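Side-chain contact in LYND (Lyngbya aestuarii, PDB 4V1T), which is probably an ATP-dependent YcaO cyclodehydratase that converts cysteine residues of precursor peptides into thiazoline heterocycles: residues B[556-561]-B[620-625]. Sequence-based numbering, arbitrary orientation.
Sequences ALWWYN and LILGFG
Trp558 of helix 556-561 reaches Leu622 and Phe624 of strand 621-625, and Trp559 reaches Leu622: the axes of the short segments come within 12.4 Å and run at 146°, and no hydrogen bond joins them. This is helix-on-sheet packing in the YcaO domain, where the C-terminal part of helix 538-561 faces the edge strand of a three-stranded antiparallel sheet. Long side chains span the distance. With CG anti to its backbone N (chi1 159°), Trp558 projects its six-membered ring toward the strand, and CZ3 comes 4.0 Å from Phe624 CE1, the two side chains crossing at roughly a right angle. Trp559, also extended, runs beside it. On the strand, Leu622 and Phe624 lie two residues apart and therefore emerge on the same side. Both indole nitrogens hydrogen-bond to backbone carbonyls, Trp558 NE1 to Tyr674 O and Trp559 NE1 to Thr771 O, which satisfies both N-H groups. Phe624 also packs on Glu551 and Val555 of the same helix, and its side chain lies about 6 Å from a bound magnesium ion. One methyl serves both indoles: Leu622 CD2 sits at the Trp558 ring edge, 4.4 Å from Trp558 CH2, and 4.2 Å from Trp559 CZ3.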
loop_
_atom_site.group_PDB
_atom_site.type_symbol
_atom_site.label_atom_id
_atom_site.label_comp_id
_atom_site.label_asym_id
_atom_site.label_seq_id
_atom_site.Cartn_x
_atom_site.Cartn_y
_atom_site.Cartn_z
ATOM N N ALA B 556 0.929 36.469 -14.058
ATOM C CA ALA B 556 0.080 37.396 -14.820
ATOM C C ALA B 556 0.879 38.600 -15.304
ATOM O O ALA B 556 0.798 38.977 -16.466
ATOM C CB ALA B 556 -1.100 37.852 -13.978
ATOM N N LEU B 557 1.651 39.194 -14.403
ATOM C CA LEU B 557 2.463 40.357 -14.732
ATOM C C LEU B 557 3.416 40.034 -15.864
ATOM O O LEU B 557 3.500 40.767 -16.854
ATOM C CB LEU B 557 3.258 40.815 -13.501
ATOM C CG LEU B 557 2.451 41.355 -12.311
ATOM C CD1 LEU B 557 3.383 41.832 -11.210
ATOM C CD2 LEU B 557 1.503 42.477 -12.717
ATOM N N TRP B 558 4.135 38.928 -15.714
ATOM C CA TRP B 558 5.124 38.511 -16.696
ATOM C C TRP B 558 4.492 38.164 -18.034
ATOM O O TRP B 558 4.922 38.656 -19.083
ATOM C CB TRP B 558 5.910 37.312 -16.162
ATOM C CG TRP B 558 6.580 36.483 -17.222
ATOM C CD1 TRP B 558 7.583 36.869 -18.062
ATOM C CD2 TRP B 558 6.301 35.110 -17.529
ATOM N NE1 TRP B 558 7.937 35.822 -18.889
ATOM C CE2 TRP B 558 7.170 34.731 -18.573
ATOM C CE3 TRP B 558 5.405 34.165 -17.018
ATOM C CZ2 TRP B 558 7.159 33.450 -19.120
ATOM C CZ3 TRP B 558 5.396 32.895 -17.560
ATOM C CH2 TRP B 558 6.267 32.548 -18.602
ATOM N N TRP B 559 3.461 37.329 -17.990
ATOM C CA TRP B 559 2.865 36.778 -19.200
ATOM C C TRP B 559 2.168 37.817 -20.076
ATOM O O TRP B 559 2.361 37.853 -21.290
ATOM C CB TRP B 559 1.864 35.685 -18.828
ATOM C CG TRP B 559 1.229 35.045 -20.011
ATOM C CD1 TRP B 559 0.052 35.405 -20.604
ATOM C CD2 TRP B 559 1.732 33.940 -20.759
ATOM N NE1 TRP B 559 -0.210 34.586 -21.670
ATOM C CE2 TRP B 559 0.807 33.677 -21.787
ATOM C CE3 TRP B 559 2.873 33.137 -20.655
ATOM C CZ2 TRP B 559 0.992 32.656 -22.708
ATOM C CZ3 TRP B 559 3.056 32.124 -21.571
ATOM C CH2 TRP B 559 2.121 31.892 -22.588
ATOM N N TYR B 560 1.341 38.654 -19.465
ATOM C CA TYR B 560 0.479 39.544 -20.229
ATOM C C TYR B 560 1.172 40.844 -20.615
ATOM O O TYR B 560 0.801 41.470 -21.609
ATOM C CB TYR B 560 -0.814 39.813 -19.456
ATOM C CG TYR B 560 -1.666 38.576 -19.379
ATOM C CD1 TYR B 560 -2.392 38.127 -20.489
ATOM C CD2 TYR B 560 -1.704 37.809 -18.217
ATOM C CE1 TYR B 560 -3.144 36.969 -20.422
ATOM C CE2 TYR B 560 -2.454 36.660 -18.145
ATOM C CZ TYR B 560 -3.169 36.240 -19.245
ATOM O OH TYR B 560 -3.905 35.084 -19.152
ATOM N N ASN B 561 2.179 41.247 -19.848
ATOM C CA ASN B 561 3.049 42.341 -20.272
ATOM C C ASN B 561 4.170 41.811 -21.166
ATOM O O ASN B 561 4.921 42.585 -21.736
ATOM C CB ASN B 561 3.636 43.075 -19.071
ATOM C CG ASN B 561 2.579 43.777 -18.239
ATOM O OD1 ASN B 561 2.110 44.860 -18.592
ATOM N ND2 ASN B 561 2.209 43.169 -17.121
ATOM N N LEU B 620 5.923 23.261 -25.740
ATOM C CA LEU B 620 6.265 24.239 -24.732
ATOM C C LEU B 620 5.447 23.963 -23.486
ATOM O O LEU B 620 4.215 23.963 -23.491
ATOM C CB LEU B 620 6.018 25.673 -25.222
ATOM C CG LEU B 620 6.930 26.124 -26.363
ATOM C CD1 LEU B 620 6.511 27.500 -26.859
ATOM C CD2 LEU B 620 8.388 26.125 -25.921
ATOM N N ILE B 621 6.155 23.703 -22.411
ATOM C CA ILE B 621 5.518 23.437 -21.158
ATOM C C ILE B 621 6.167 24.312 -20.110
ATOM O O ILE B 621 7.335 24.670 -20.200
ATOM C CB ILE B 621 5.587 21.931 -20.839
ATOM C CG1 ILE B 621 4.701 21.196 -21.859
ATOM C CG2 ILE B 621 5.105 21.649 -19.420
ATOM C CD1 ILE B 621 4.805 19.724 -21.840
ATOM N N LEU B 622 5.390 24.675 -19.116
ATOM C CA LEU B 622 5.899 25.487 -18.047
ATOM C C LEU B 622 5.145 25.217 -16.748
ATOM O O LEU B 622 4.061 24.625 -16.746
ATOM C CB LEU B 622 5.839 26.959 -18.447
ATOM C CG LEU B 622 4.558 27.385 -19.144
ATOM C CD1 LEU B 622 3.492 27.600 -18.104
ATOM C CD2 LEU B 622 4.773 28.644 -19.961
ATOM N N GLY B 623 5.742 25.635 -15.642
ATOM C CA GLY B 623 5.197 25.371 -14.324
ATOM C C GLY B 623 5.636 26.463 -13.381
ATOM O O GLY B 623 6.686 27.074 -13.580
ATOM N N PHE B 624 4.828 26.715 -12.357
ATOM C CA PHE B 624 5.051 27.856 -11.476
ATOM C C PHE B 624 5.106 27.455 -10.019
ATOM O O PHE B 624 4.625 26.383 -9.630
ATOM C CB PHE B 624 3.934 28.870 -11.648
ATOM C CG PHE B 624 3.525 29.082 -13.059
ATOM C CD1 PHE B 624 4.382 29.684 -13.953
ATOM C CD2 PHE B 624 2.266 28.695 -13.487
ATOM C CE1 PHE B 624 3.991 29.897 -15.254
ATOM C CE2 PHE B 624 1.867 28.904 -14.782
ATOM C CZ PHE B 624 2.729 29.511 -15.667
ATOM N N GLY B 625 5.687 28.336 -9.217
ATOM C CA GLY B 625 5.790 28.123 -7.788
ATOM C C GLY B 625 6.244 29.395 -7.102
ATOM O O GLY B 625 7.041 30.154 -7.646
#